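Local coordinates for nitrogenase iron-molybdenum cofactor biosynthesis protein NifB (Methanothermobacter thermautotrophicus, PDB 7JMA) that probably carries out the radical SAM-dependent carbide insertion that turns two [4Fe-4S] clusters into the [8Fe-9S-C] precursor of the nitrogenase iron-molybdenum cofactor, at residues P33-N39 / P89-N95; V83-A87 / T98-F102; L113-N119 / I135-T141; L121-D125 / V157-D161; A127-A131 / K183-I189. All coordinates share one frame; numbering follows the deposited sequence.

Interaction 1 of 5, residues P33-N39 / P89-N95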
# COMPACT_ATOMS: atom_id res chain seq x y z
N PRO A 33 -8.56 6.83 -10.72
CA PRO A 33 -7.34 6.31 -11.35
C PRO A 33 -6.47 7.41 -11.93
O PRO A 33 -6.55 7.71 -13.13
CB PRO A 33 -7.88 5.40 -12.45
CG PRO A 33 -9.16 6.07 -12.88
CD PRO A 33 -9.72 6.77 -11.63
N ILE A 34 -5.61 8.01 -11.11
CA ILE A 34 -4.83 9.17 -11.52
C ILE A 34 -3.34 8.93 -11.37
O ILE A 34 -2.55 9.87 -11.53
CB ILE A 34 -5.25 10.42 -10.73
CG1 ILE A 34 -4.99 10.17 -9.25
CG2 ILE A 34 -6.71 10.76 -10.99
CD1 ILE A 34 -5.24 11.36 -8.39
N ALA A 35 -2.92 7.71 -11.03
CA ALA A 35 -1.52 7.45 -10.66
C ALA A 35 -0.98 6.32 -11.53
O ALA A 35 -0.83 5.18 -11.08
CB ALA A 35 -1.42 7.12 -9.16
N PRO A 36 -0.66 6.61 -12.79
CA PRO A 36 -0.28 5.52 -13.70
C PRO A 36 1.09 4.92 -13.41
O PRO A 36 1.29 3.71 -13.60
CB PRO A 36 -0.30 6.19 -15.08
CG PRO A 36 -0.03 7.62 -14.81
CD PRO A 36 -0.76 7.90 -13.50
N ARG A 37 2.04 5.74 -13.01
CA ARG A 37 3.42 5.28 -12.90
C ARG A 37 3.62 4.44 -11.66
O ARG A 37 3.19 4.84 -10.56
CB ARG A 37 4.37 6.46 -12.87
CG ARG A 37 5.83 6.06 -12.95
CD ARG A 37 6.70 7.23 -13.34
NE ARG A 37 6.54 8.35 -12.42
CZ ARG A 37 7.29 9.44 -12.45
NH1 ARG A 37 8.25 9.56 -13.36
NH2 ARG A 37 7.08 10.42 -11.57
N CYS A 38 4.30 3.32 -11.81
CA CYS A 38 4.74 2.58 -10.64
C CYS A 38 6.26 2.64 -10.61
O CYS A 38 6.91 2.81 -11.66
CB CYS A 38 4.21 1.14 -10.63
SG CYS A 38 4.51 0.23 -9.10
N ASN A 39 6.84 2.55 -9.41
CA ASN A 39 8.28 2.68 -9.24
C ASN A 39 8.97 1.38 -8.84
O ASN A 39 10.17 1.38 -8.55
CB ASN A 39 8.61 3.79 -8.24
CG ASN A 39 7.79 3.69 -6.97
OD1 ASN A 39 7.04 2.73 -6.77
ND2 ASN A 39 7.95 4.68 -6.08
N PRO A 89 -3.55 3.34 -11.21
CA PRO A 89 -3.17 1.96 -11.50
C PRO A 89 -1.74 1.57 -11.13
O PRO A 89 -1.45 0.37 -11.02
CB PRO A 89 -3.34 1.86 -13.01
CG PRO A 89 -4.10 3.08 -13.42
CD PRO A 89 -3.80 4.12 -12.43
N GLY A 90 -0.88 2.56 -10.96
CA GLY A 90 0.50 2.37 -10.53
C GLY A 90 0.61 2.61 -9.03
O GLY A 90 -0.24 2.17 -8.25
N ASP A 91 1.67 3.31 -8.62
CA ASP A 91 1.81 3.68 -7.22
C ASP A 91 1.40 5.13 -7.01
O ASP A 91 1.95 6.03 -7.64
CB ASP A 91 3.24 3.53 -6.71
CG ASP A 91 3.30 3.65 -5.19
OD1 ASP A 91 2.96 2.67 -4.52
OD2 ASP A 91 3.65 4.73 -4.68
N ALA A 92 0.54 5.36 -6.02
CA ALA A 92 0.04 6.71 -5.80
C ALA A 92 1.17 7.72 -5.60
O ALA A 92 1.09 8.85 -6.09
CB ALA A 92 -0.90 6.72 -4.60
N LEU A 93 2.22 7.35 -4.85
CA LEU A 93 3.25 8.33 -4.50
C LEU A 93 4.16 8.70 -5.67
O LEU A 93 4.87 9.71 -5.60
CB LEU A 93 4.12 7.82 -3.35
CG LEU A 93 3.45 7.62 -2.00
CD1 LEU A 93 4.46 7.11 -0.98
CD2 LEU A 93 2.78 8.92 -1.54
N ALA A 94 4.17 7.90 -6.72
CA ALA A 94 5.07 8.09 -7.85
C ALA A 94 4.50 9.02 -8.91
O ALA A 94 5.04 9.09 -10.03
CB ALA A 94 5.40 6.73 -8.46
N ASN A 95 3.42 9.74 -8.60
CA ASN A 95 2.70 10.53 -9.59
C ASN A 95 2.32 11.87 -8.98
O ASN A 95 1.63 11.90 -7.95
CB ASN A 95 1.46 9.79 -10.08
CG ASN A 95 1.79 8.50 -10.78
OD1 ASN A 95 2.00 8.48 -12.00
ND2 ASN A 95 1.86 7.41 -10.02
O HOH W 1 6.23 4.54 -3.50
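N95 reads the backbone of R37 with its whole amide, and this pairing locks the radical SAM cluster loop, which carries C38, onto the turn after strand 83-86 of the barrel. OD1 of N95 receives R37 N on a lone pair at 2.9 Å, while ND2 of N95 gives a bond back to R37 O, also 2.9 Å. The chi1 of -62°, with CG beside the N95 backbone N, turns the amide into this position. R37 O is held twice, because D91 N donates to it from above its carbonyl plane. Packing is tight here: the methyl CB of A35 sits 3.7 Å from A92 CA, and a beta carbon on G90 would run into the carbonyl oxygens of P36 and R37. Next to it G90 N donates to A35 O at 2.6 Å. On the buried N39 flank a water links N39 ND2 to D91 OD2, and N119 binds N39 OD1 and D91 OD1.

The outer side is looser. P36, R37, C38 and P89 are exposed, and C38, a ligand of one [4Fe-4S] cluster in another crystal of this protein, makes no hydrogen bond to the turn and touches it loosely, its CB 3.9 Å from G90 CA. Further out the R37 guanidinium lies edge-on to a single acceptor: its NE and NH2 each reach A94 O at 2.9 Å.

Interaction 2 of 5, residues V83-A87 / T98-F102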
# COMPACT_ATOMS: atom_id res chain seq x y z
N VAL A 83 -15.52 8.36 1.68
CA VAL A 83 -14.08 8.15 1.54
C VAL A 83 -13.71 8.36 0.07
O VAL A 83 -14.40 7.87 -0.82
CB VAL A 83 -13.66 6.74 2.00
CG1 VAL A 83 -12.15 6.59 1.92
CG2 VAL A 83 -14.16 6.45 3.42
N ILE A 84 -12.63 9.10 -0.17
CA ILE A 84 -12.00 9.19 -1.49
C ILE A 84 -10.57 8.68 -1.39
O ILE A 84 -9.85 9.00 -0.44
CB ILE A 84 -12.04 10.62 -2.07
CG1 ILE A 84 -11.36 11.62 -1.13
CG2 ILE A 84 -13.48 11.05 -2.33
CD1 ILE A 84 -11.62 13.07 -1.52
N GLY A 85 -10.16 7.89 -2.37
CA GLY A 85 -8.85 7.28 -2.31
C GLY A 85 -8.18 7.27 -3.67
O GLY A 85 -8.82 7.37 -4.72
N VAL A 86 -6.86 7.17 -3.62
CA VAL A 86 -6.03 6.95 -4.81
C VAL A 86 -5.27 5.67 -4.57
O VAL A 86 -4.54 5.56 -3.57
CB VAL A 86 -5.05 8.11 -5.07
CG1 VAL A 86 -4.07 7.72 -6.20
CG2 VAL A 86 -5.81 9.40 -5.39
N ALA A 87 -5.40 4.70 -5.47
CA ALA A 87 -4.73 3.43 -5.27
C ALA A 87 -4.01 2.92 -6.50
O ALA A 87 -3.29 1.92 -6.40
CB ALA A 87 -5.74 2.36 -4.83
N THR A 98 -1.43 12.69 -8.04
CA THR A 98 -1.96 12.32 -6.73
C THR A 98 -2.00 13.50 -5.78
O THR A 98 -3.01 13.74 -5.11
CB THR A 98 -1.11 11.20 -6.14
OG1 THR A 98 -1.15 10.07 -7.03
CG2 THR A 98 -1.62 10.80 -4.76
N PHE A 99 -0.89 14.22 -5.68
CA PHE A 99 -0.82 15.33 -4.73
C PHE A 99 -1.62 16.53 -5.21
O PHE A 99 -2.20 17.24 -4.39
CB PHE A 99 0.65 15.69 -4.49
CG PHE A 99 1.49 14.53 -4.02
CD1 PHE A 99 1.61 14.25 -2.67
CD2 PHE A 99 2.11 13.70 -4.93
CE1 PHE A 99 2.36 13.17 -2.24
CE2 PHE A 99 2.87 12.63 -4.51
CZ PHE A 99 2.99 12.35 -3.17
N GLU A 100 -1.69 16.75 -6.53
CA GLU A 100 -2.56 17.81 -7.04
C GLU A 100 -4.02 17.52 -6.70
O GLU A 100 -4.77 18.42 -6.31
CB GLU A 100 -2.38 17.98 -8.55
N PHE A 101 -4.42 16.25 -6.83
CA PHE A 101 -5.80 15.87 -6.53
C PHE A 101 -6.12 16.06 -5.05
O PHE A 101 -7.16 16.62 -4.70
CB PHE A 101 -6.03 14.41 -6.94
CG PHE A 101 -7.35 13.86 -6.48
CD1 PHE A 101 -8.53 14.18 -7.15
CD2 PHE A 101 -7.42 13.03 -5.37
CE1 PHE A 101 -9.75 13.68 -6.72
CE2 PHE A 101 -8.64 12.52 -4.93
CZ PHE A 101 -9.81 12.85 -5.61
N PHE A 102 -5.24 15.58 -4.16
CA PHE A 102 -5.57 15.74 -2.74
C PHE A 102 -5.50 17.20 -2.31
O PHE A 102 -6.20 17.59 -1.37
CB PHE A 102 -4.66 14.86 -1.88
CG PHE A 102 -5.09 13.42 -1.87
CD1 PHE A 102 -6.36 13.06 -1.44
CD2 PHE A 102 -4.24 12.43 -2.32
CE1 PHE A 102 -6.77 11.74 -1.44
CE2 PHE A 102 -4.63 11.10 -2.33
CZ PHE A 102 -5.90 10.75 -1.90
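Strand 83-86, which sends I84 and V86 toward the helix, runs nearly antiparallel to helix 98-102, with the segment axes at 163° and 10.0 Å apart at closest approach. No hydrogen bond crosses the gap; side chains fill it. V86 does most of the work, and its two methyls have separate tasks. CG1, anti to the V86 backbone N at a chi1 of 171°, goes to T98 and lies 3.8 Å from T98 OG1, a hydroxyl already bonded to A92 O. CG2 touches both phenylalanines, 3.7 Å from F102 CE2 and 4.0 Å from F101 CD2, meeting both rings obliquely. The rings also meet each other: F101 CD2 stands 4.0 Å above the plane of the F102 ring, over its centre. An alanine in place of V86 would lack both methyls, which is likely to open a gap between the rings and T98 and let F102 shift. I84 adds a lighter touch, its CD1 4.5 Å from F101 CZ, and its carbonyl oxygen lies at the edge of the F102 ring. F101 also packs on helix 65-76 through A65, A68 and I69, whereas F102 leans on M116 of the next strand. This is the buried interior of a beta-alpha-beta crossover, strand 83-86, helix 96-108 and strand 113-118, one of the repeating units of the radical SAM barrel.

Interaction 3 of 5, residues L113-N119 / I135-T141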
# COMPACT_ATOMS: atom_id res chain seq x y z
N LEU A 113 -13.21 11.27 4.33
CA LEU A 113 -11.98 10.56 4.66
C LEU A 113 -11.15 10.43 3.39
O LEU A 113 -11.67 10.12 2.32
CB LEU A 113 -12.27 9.16 5.21
CG LEU A 113 -13.35 8.88 6.27
CD1 LEU A 113 -13.02 7.60 7.06
CD2 LEU A 113 -13.55 10.06 7.22
N LYS A 114 -9.85 10.65 3.52
CA LYS A 114 -8.95 10.55 2.38
C LYS A 114 -7.96 9.42 2.62
O LYS A 114 -7.38 9.32 3.71
CB LYS A 114 -8.23 11.88 2.15
CG LYS A 114 -9.16 12.96 1.59
CD LYS A 114 -8.66 14.35 1.91
CE LYS A 114 -9.77 15.38 1.83
NZ LYS A 114 -10.99 14.98 2.59
N CYS A 115 -7.78 8.55 1.62
CA CYS A 115 -6.89 7.41 1.81
C CYS A 115 -6.08 7.17 0.55
O CYS A 115 -6.39 7.68 -0.53
CB CYS A 115 -7.66 6.15 2.19
SG CYS A 115 -8.79 5.59 0.94
N MET A 116 -5.03 6.38 0.70
CA MET A 116 -4.26 5.98 -0.46
C MET A 116 -3.53 4.69 -0.14
O MET A 116 -3.31 4.34 1.02
CB MET A 116 -3.30 7.09 -0.89
CG MET A 116 -2.16 7.36 0.03
SD MET A 116 -0.84 8.18 -0.90
CE MET A 116 -1.60 9.77 -1.22
N SER A 117 -3.15 3.99 -1.20
CA SER A 117 -2.36 2.78 -1.07
C SER A 117 -1.03 3.02 -1.77
O SER A 117 -0.97 3.76 -2.76
CB SER A 117 -3.07 1.55 -1.66
OG SER A 117 -4.36 1.39 -1.10
N THR A 118 0.02 2.40 -1.24
CA THR A 118 1.35 2.58 -1.82
C THR A 118 2.21 1.37 -1.47
O THR A 118 1.95 0.68 -0.48
CB THR A 118 1.98 3.88 -1.31
OG1 THR A 118 3.30 4.00 -1.83
CG2 THR A 118 2.07 3.86 0.23
N ASN A 119 3.24 1.12 -2.29
CA ASN A 119 4.26 0.19 -1.84
C ASN A 119 5.17 0.79 -0.76
O ASN A 119 5.98 0.07 -0.17
CB ASN A 119 5.07 -0.31 -3.05
CG ASN A 119 5.70 0.82 -3.84
OD1 ASN A 119 6.34 1.69 -3.27
ND2 ASN A 119 5.58 0.76 -5.19
N ILE A 135 -4.48 13.41 4.30
CA ILE A 135 -4.63 11.97 4.20
C ILE A 135 -4.85 11.39 5.59
O ILE A 135 -4.11 11.70 6.53
CB ILE A 135 -3.39 11.35 3.54
CG1 ILE A 135 -3.23 11.90 2.12
CG2 ILE A 135 -3.58 9.83 3.42
CD1 ILE A 135 -4.41 11.66 1.28
N ASN A 136 -5.88 10.56 5.72
CA ASN A 136 -6.22 9.98 7.02
C ASN A 136 -5.72 8.55 7.19
O ASN A 136 -5.40 8.15 8.30
CB ASN A 136 -7.74 9.97 7.21
CG ASN A 136 -8.34 11.32 7.04
OD1 ASN A 136 -9.07 11.56 6.09
ND2 ASN A 136 -8.05 12.22 7.99
N THR A 137 -5.67 7.79 6.10
CA THR A 137 -5.31 6.38 6.15
C THR A 137 -4.44 6.05 4.94
O THR A 137 -4.72 6.52 3.84
CB THR A 137 -6.56 5.49 6.14
OG1 THR A 137 -7.44 5.88 7.20
CG2 THR A 137 -6.18 4.01 6.28
N VAL A 138 -3.38 5.28 5.17
CA VAL A 138 -2.54 4.80 4.09
C VAL A 138 -2.40 3.29 4.24
O VAL A 138 -2.16 2.80 5.35
CB VAL A 138 -1.15 5.46 4.09
CG1 VAL A 138 -0.25 4.80 3.01
CG2 VAL A 138 -1.25 6.96 3.87
N THR A 139 -2.57 2.58 3.13
CA THR A 139 -2.36 1.14 3.07
C THR A 139 -1.01 0.90 2.41
O THR A 139 -0.78 1.37 1.29
CB THR A 139 -3.49 0.46 2.31
OG1 THR A 139 -4.73 0.74 2.97
CG2 THR A 139 -3.28 -1.04 2.26
N VAL A 140 -0.12 0.21 3.11
CA VAL A 140 1.24 -0.06 2.63
C VAL A 140 1.34 -1.56 2.37
O VAL A 140 0.96 -2.37 3.22
CB VAL A 140 2.30 0.38 3.67
CG1 VAL A 140 3.71 0.14 3.10
CG2 VAL A 140 2.11 1.86 4.05
N THR A 141 1.84 -1.95 1.19
CA THR A 141 1.94 -3.36 0.87
C THR A 141 3.33 -3.84 1.28
O THR A 141 4.34 -3.39 0.72
CB THR A 141 1.67 -3.59 -0.62
OG1 THR A 141 0.31 -3.22 -0.87
CG2 THR A 141 1.86 -5.06 -0.97
O HOH W 2 -6.03 3.14 2.56
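K114 and N136 start a parallel strand pair with a side chain standing in for backbone: OD1 of N136 takes K114 N on a lone pair at 2.8 Å, with an almost straight angle of 169°, and N136 N returns a bond to K114 O at 2.8 Å. T137 N adds a weak, longer bond to the same oxygen. From there the usual parallel ladder takes over. M116 N donates to T137 O, M116 O receives T139 N at 2.8 Å, T118 N donates to T139 O, and T118 O receives T141 N at 3.1 Å. The alternate residues C115 and S117 turn their backbone polar groups the other way, to I84 and V86 of strand 83-86, and give their CA hydrogens to T137 O and T139 O. K114 NZ bonds to the carbonyl oxygens of L112 and F109, and T139 OG1 meets a water at 2.8 Å that bonds only weakly to M116 O. M116 and V138 make an apolar contact side by side: a chi1 of 69° puts M116 CG between backbone N and carbonyl carbon, 4.0 Å from V138 CG2. Mostly apolar groups thus turn to the helices, the T118 hydroxyl on that face being satisfied by G120 N and D91 OD2, while S117, T137 and T139 put hydroxyls on the face of C115, a [4Fe-4S] cluster ligand in another crystal of this protein.

Interaction 4 of 5, residues L121-D125 / V157-D161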
# COMPACT_ATOMS: atom_id res chain seq x y z
N LEU A 121 7.71 2.92 -1.08
CA LEU A 121 9.08 3.29 -1.42
C LEU A 121 9.35 4.77 -1.21
O LEU A 121 10.42 5.16 -0.73
CB LEU A 121 9.38 2.91 -2.88
CG LEU A 121 10.81 3.21 -3.32
CD1 LEU A 121 11.87 2.39 -2.58
CD2 LEU A 121 10.92 2.94 -4.84
N LEU A 122 8.39 5.63 -1.56
CA LEU A 122 8.56 7.07 -1.47
C LEU A 122 8.02 7.65 -0.18
O LEU A 122 7.95 8.88 -0.04
CB LEU A 122 7.87 7.77 -2.65
CG LEU A 122 8.58 7.48 -3.96
CD1 LEU A 122 7.73 7.92 -5.15
CD2 LEU A 122 9.93 8.19 -3.95
N LEU A 123 7.60 6.80 0.76
CA LEU A 123 7.01 7.32 2.00
C LEU A 123 7.95 8.19 2.81
O LEU A 123 7.50 9.23 3.32
CB LEU A 123 6.50 6.17 2.88
CG LEU A 123 5.07 5.76 2.56
CD1 LEU A 123 4.66 4.59 3.44
CD2 LEU A 123 4.12 6.96 2.74
N PRO A 124 9.22 7.84 3.02
CA PRO A 124 10.08 8.75 3.78
C PRO A 124 10.13 10.14 3.17
O PRO A 124 10.11 11.14 3.90
CB PRO A 124 11.44 8.05 3.76
CG PRO A 124 11.09 6.60 3.65
CD PRO A 124 9.94 6.59 2.68
N ASP A 125 10.15 10.24 1.85
CA ASP A 125 10.23 11.54 1.20
C ASP A 125 8.89 12.26 1.14
O ASP A 125 8.88 13.49 1.00
CB ASP A 125 10.79 11.38 -0.21
CG ASP A 125 12.09 10.58 -0.23
OD1 ASP A 125 13.07 11.03 0.40
OD2 ASP A 125 12.12 9.50 -0.86
N VAL A 157 13.65 -2.02 -8.52
CA VAL A 157 13.10 -0.86 -7.86
C VAL A 157 13.76 0.37 -8.46
O VAL A 157 14.96 0.35 -8.75
CB VAL A 157 13.33 -0.97 -6.34
CG1 VAL A 157 13.37 0.38 -5.68
CG2 VAL A 157 12.28 -1.90 -5.72
N VAL A 158 12.97 1.41 -8.71
CA VAL A 158 13.49 2.66 -9.26
C VAL A 158 13.34 3.71 -8.18
O VAL A 158 12.22 4.03 -7.77
CB VAL A 158 12.73 3.08 -10.53
CG1 VAL A 158 13.37 4.35 -11.11
CG2 VAL A 158 12.78 1.93 -11.53
N TYR A 159 14.47 4.23 -7.70
CA TYR A 159 14.46 5.17 -6.58
C TYR A 159 15.50 6.24 -6.84
O TYR A 159 16.67 5.92 -7.08
CB TYR A 159 14.73 4.43 -5.26
CG TYR A 159 14.66 5.34 -4.04
CD1 TYR A 159 15.75 5.47 -3.19
CD2 TYR A 159 13.52 6.05 -3.76
CE1 TYR A 159 15.70 6.31 -2.08
CE2 TYR A 159 13.45 6.88 -2.64
CZ TYR A 159 14.55 7.01 -1.82
OH TYR A 159 14.49 7.85 -0.72
N LYS A 160 15.07 7.50 -6.82
CA LYS A 160 15.93 8.63 -7.15
C LYS A 160 16.67 8.36 -8.46
O LYS A 160 17.88 8.56 -8.58
CB LYS A 160 16.88 8.93 -6.00
CG LYS A 160 16.12 9.03 -4.68
CD LYS A 160 16.68 10.12 -3.79
CE LYS A 160 15.72 10.46 -2.64
NZ LYS A 160 16.51 11.10 -1.54
N ASP A 161 15.92 7.88 -9.45
CA ASP A 161 16.42 7.66 -10.81
C ASP A 161 17.63 6.72 -10.85
O ASP A 161 18.47 6.81 -11.75
CB ASP A 161 16.75 8.99 -11.49
CG ASP A 161 15.51 9.85 -11.69
OD1 ASP A 161 14.46 9.30 -12.07
OD2 ASP A 161 15.60 11.08 -11.45
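Y159, at the end of a strand in the small antiparallel hairpin, leans across the start of helix 123-132 and meets L121, L122 and D125 in turn. Its CG is anti to the backbone N, chi1 -177°, which swings the ring out to the helix. CB comes first, 4.1 Å from L121 CD2. Next along the ring, CD2 lies 4.0 Å from L121 CG, which approaches obliquely. CE2 has L122 CD2 at 4.0 Å, in the ring plane at its edge, and D125 OD2 nearby. At the tip, OH donates to D125 OD2 at 2.9 Å, on the syn lone pair of that oxygen; carboxylate and ring are nearly coplanar, 22° apart. K160 CG, from the same hairpin, lies over the centre of one face of the ring, and K160 NZ adds a long salt bridge to D125 OD1. This outer end is solvent-facing, since D125 and K160 are exposed. Deeper in, L121 is buried against I40 as well as the hairpin, and it meets V157 tip to tip: L121 CD2 sits 3.6 Å from V157 CG1 and 3.4 Å from the carbonyl oxygen of V158.

Interaction 5 of 5, residues A127-A131 / K183-I189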
# COMPACT_ATOMS: atom_id res chain seq x y z
N ALA A 127 6.03 11.55 3.39
CA ALA A 127 5.15 11.40 4.55
C ALA A 127 4.69 12.75 5.09
O ALA A 127 3.51 12.93 5.39
CB ALA A 127 5.86 10.60 5.64
N ASP A 128 5.60 13.73 5.18
CA ASP A 128 5.21 15.05 5.66
C ASP A 128 4.12 15.66 4.78
O ASP A 128 3.15 16.23 5.28
CB ASP A 128 6.42 15.97 5.69
CG ASP A 128 7.33 15.70 6.86
OD1 ASP A 128 8.56 15.63 6.66
OD2 ASP A 128 6.80 15.57 7.99
N GLU A 129 4.28 15.55 3.46
CA GLU A 129 3.32 16.15 2.55
C GLU A 129 1.95 15.49 2.68
O GLU A 129 0.92 16.17 2.64
CB GLU A 129 3.85 16.03 1.12
CG GLU A 129 3.00 16.72 0.09
CD GLU A 129 3.68 16.75 -1.26
OE1 GLU A 129 3.16 17.42 -2.18
OE2 GLU A 129 4.74 16.10 -1.41
N LEU A 130 1.93 14.16 2.80
CA LEU A 130 0.68 13.43 2.97
C LEU A 130 -0.10 13.96 4.16
O LEU A 130 -1.31 14.21 4.06
CB LEU A 130 0.96 11.94 3.16
CG LEU A 130 1.51 11.27 1.92
CD1 LEU A 130 1.57 9.78 2.16
CD2 LEU A 130 0.60 11.62 0.76
N ALA A 131 0.58 14.14 5.29
CA ALA A 131 -0.06 14.67 6.49
C ALA A 131 -0.62 16.06 6.23
O ALA A 131 -1.76 16.35 6.63
CB ALA A 131 0.95 14.71 7.63
N LYS A 183 6.93 6.99 10.00
CA LYS A 183 6.73 8.41 9.74
C LYS A 183 5.26 8.76 9.60
O LYS A 183 4.83 9.83 10.04
CB LYS A 183 7.50 8.83 8.48
CG LYS A 183 9.00 8.97 8.73
CD LYS A 183 9.74 9.51 7.50
CE LYS A 183 9.63 11.03 7.42
NZ LYS A 183 10.89 11.64 6.91
N LEU A 184 4.48 7.90 8.93
CA LEU A 184 3.04 8.12 8.87
C LEU A 184 2.42 8.02 10.25
O LEU A 184 1.64 8.88 10.67
CB LEU A 184 2.38 7.09 7.96
CG LEU A 184 2.73 7.21 6.48
CD1 LEU A 184 2.01 6.08 5.77
CD2 LEU A 184 2.32 8.57 5.94
N ALA A 185 2.72 6.92 10.95
CA ALA A 185 2.06 6.66 12.23
C ALA A 185 2.30 7.79 13.23
O ALA A 185 1.40 8.13 14.01
CB ALA A 185 2.55 5.33 12.81
N GLU A 186 3.52 8.36 13.25
CA GLU A 186 3.81 9.40 14.24
C GLU A 186 3.08 10.70 13.92
O GLU A 186 2.93 11.55 14.80
CB GLU A 186 5.32 9.62 14.35
CG GLU A 186 5.96 10.27 13.16
CD GLU A 186 7.48 10.16 13.21
OE1 GLU A 186 8.15 10.78 12.35
OE2 GLU A 186 8.01 9.45 14.10
N ARG A 187 2.60 10.84 12.69
CA ARG A 187 1.81 11.99 12.27
C ARG A 187 0.31 11.76 12.39
O ARG A 187 -0.47 12.63 11.99
CB ARG A 187 2.18 12.37 10.82
CG ARG A 187 3.51 13.07 10.72
CD ARG A 187 4.19 12.89 9.37
NE ARG A 187 5.47 13.59 9.33
CZ ARG A 187 6.62 13.08 9.77
NH1 ARG A 187 6.66 11.85 10.27
NH2 ARG A 187 7.74 13.80 9.70
N GLY A 188 -0.12 10.63 12.96
CA GLY A 188 -1.52 10.39 13.18
C GLY A 188 -2.23 9.69 12.05
O GLY A 188 -3.42 9.39 12.18
N ILE A 189 -1.53 9.38 10.95
CA ILE A 189 -2.17 8.72 9.83
C ILE A 189 -2.31 7.24 10.16
O ILE A 189 -1.35 6.61 10.62
CB ILE A 189 -1.35 8.91 8.55
CG1 ILE A 189 -1.40 10.40 8.15
CG2 ILE A 189 -1.83 7.95 7.49
CD1 ILE A 189 -0.36 10.81 7.11
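A single carboxylate oxygen, D128 OD2, takes both bonds that R187 offers from one side of its guanidinium: NE at 2.7 Å and NH2 at 2.6 Å. Both nitrogens reach OD2 from the same face of the carboxylate, and the two planes stand 61° apart, so this is not the flat, two-to-two pairing of a carboxylate with a guanidinium. R187 NH1 works on its own side, donating to K183 O at 2.7 Å and to E186 OE1 at 2.8 Å. D128, R187 and E186 thus form a salt-bridge network, and the four bonds fix the rotation of the head group, which the extended chain from CG to NE delivers past A131 CB. A leucine in place of R187 would keep some of the packing on A131 but probably leave D128 and E186 without their shared cation and K183 O without its side-chain donor.

Beneath this polar rim the helices come close at A127, whose CB sits 3.7 Å from K183 CB; the CA atoms of A127 and L184 are 5.8 Å apart. L184 CD2 then meets L130 CD1 at 4.0 Å, while I189 CD1 lies against A131; L184 and I189 also rest on V138 of the sheet below. K183 NZ turns to P124 O, outside this pair. Helix 166-186 ends just here in a Schellman motif, with G188 at C-prime, I189 N bonded to L184 O and G188 N to A185 O. Such neighbouring helices, laid over parallel strands, form the outer helical layer of the partial, TIM-like (beta-alpha)6 barrel of radical SAM enzymes.

Overall arrangement
Starting at the N terminus, interaction 1 closes a loop of about fifty residues, bringing the cluster loop after strand 29-31 back to the turn after strand 83-86. Interaction 2 spans only a short excursion from that strand to helix 96-108, and its segments alternate with those of interaction 1. Both are complete before residue 113. Interactions 3, 4 and 5 then open in quick succession at 113-119, 121-125 and 127-131 and close in the same order, so all three cross one another. Interaction 3 knits neighbouring strands, interaction 4 reaches the antiparallel hairpin and interaction 5 joins two outer helices. L93 packs against L123 and L130 of helix 123-132, joining interaction 1 to the later group.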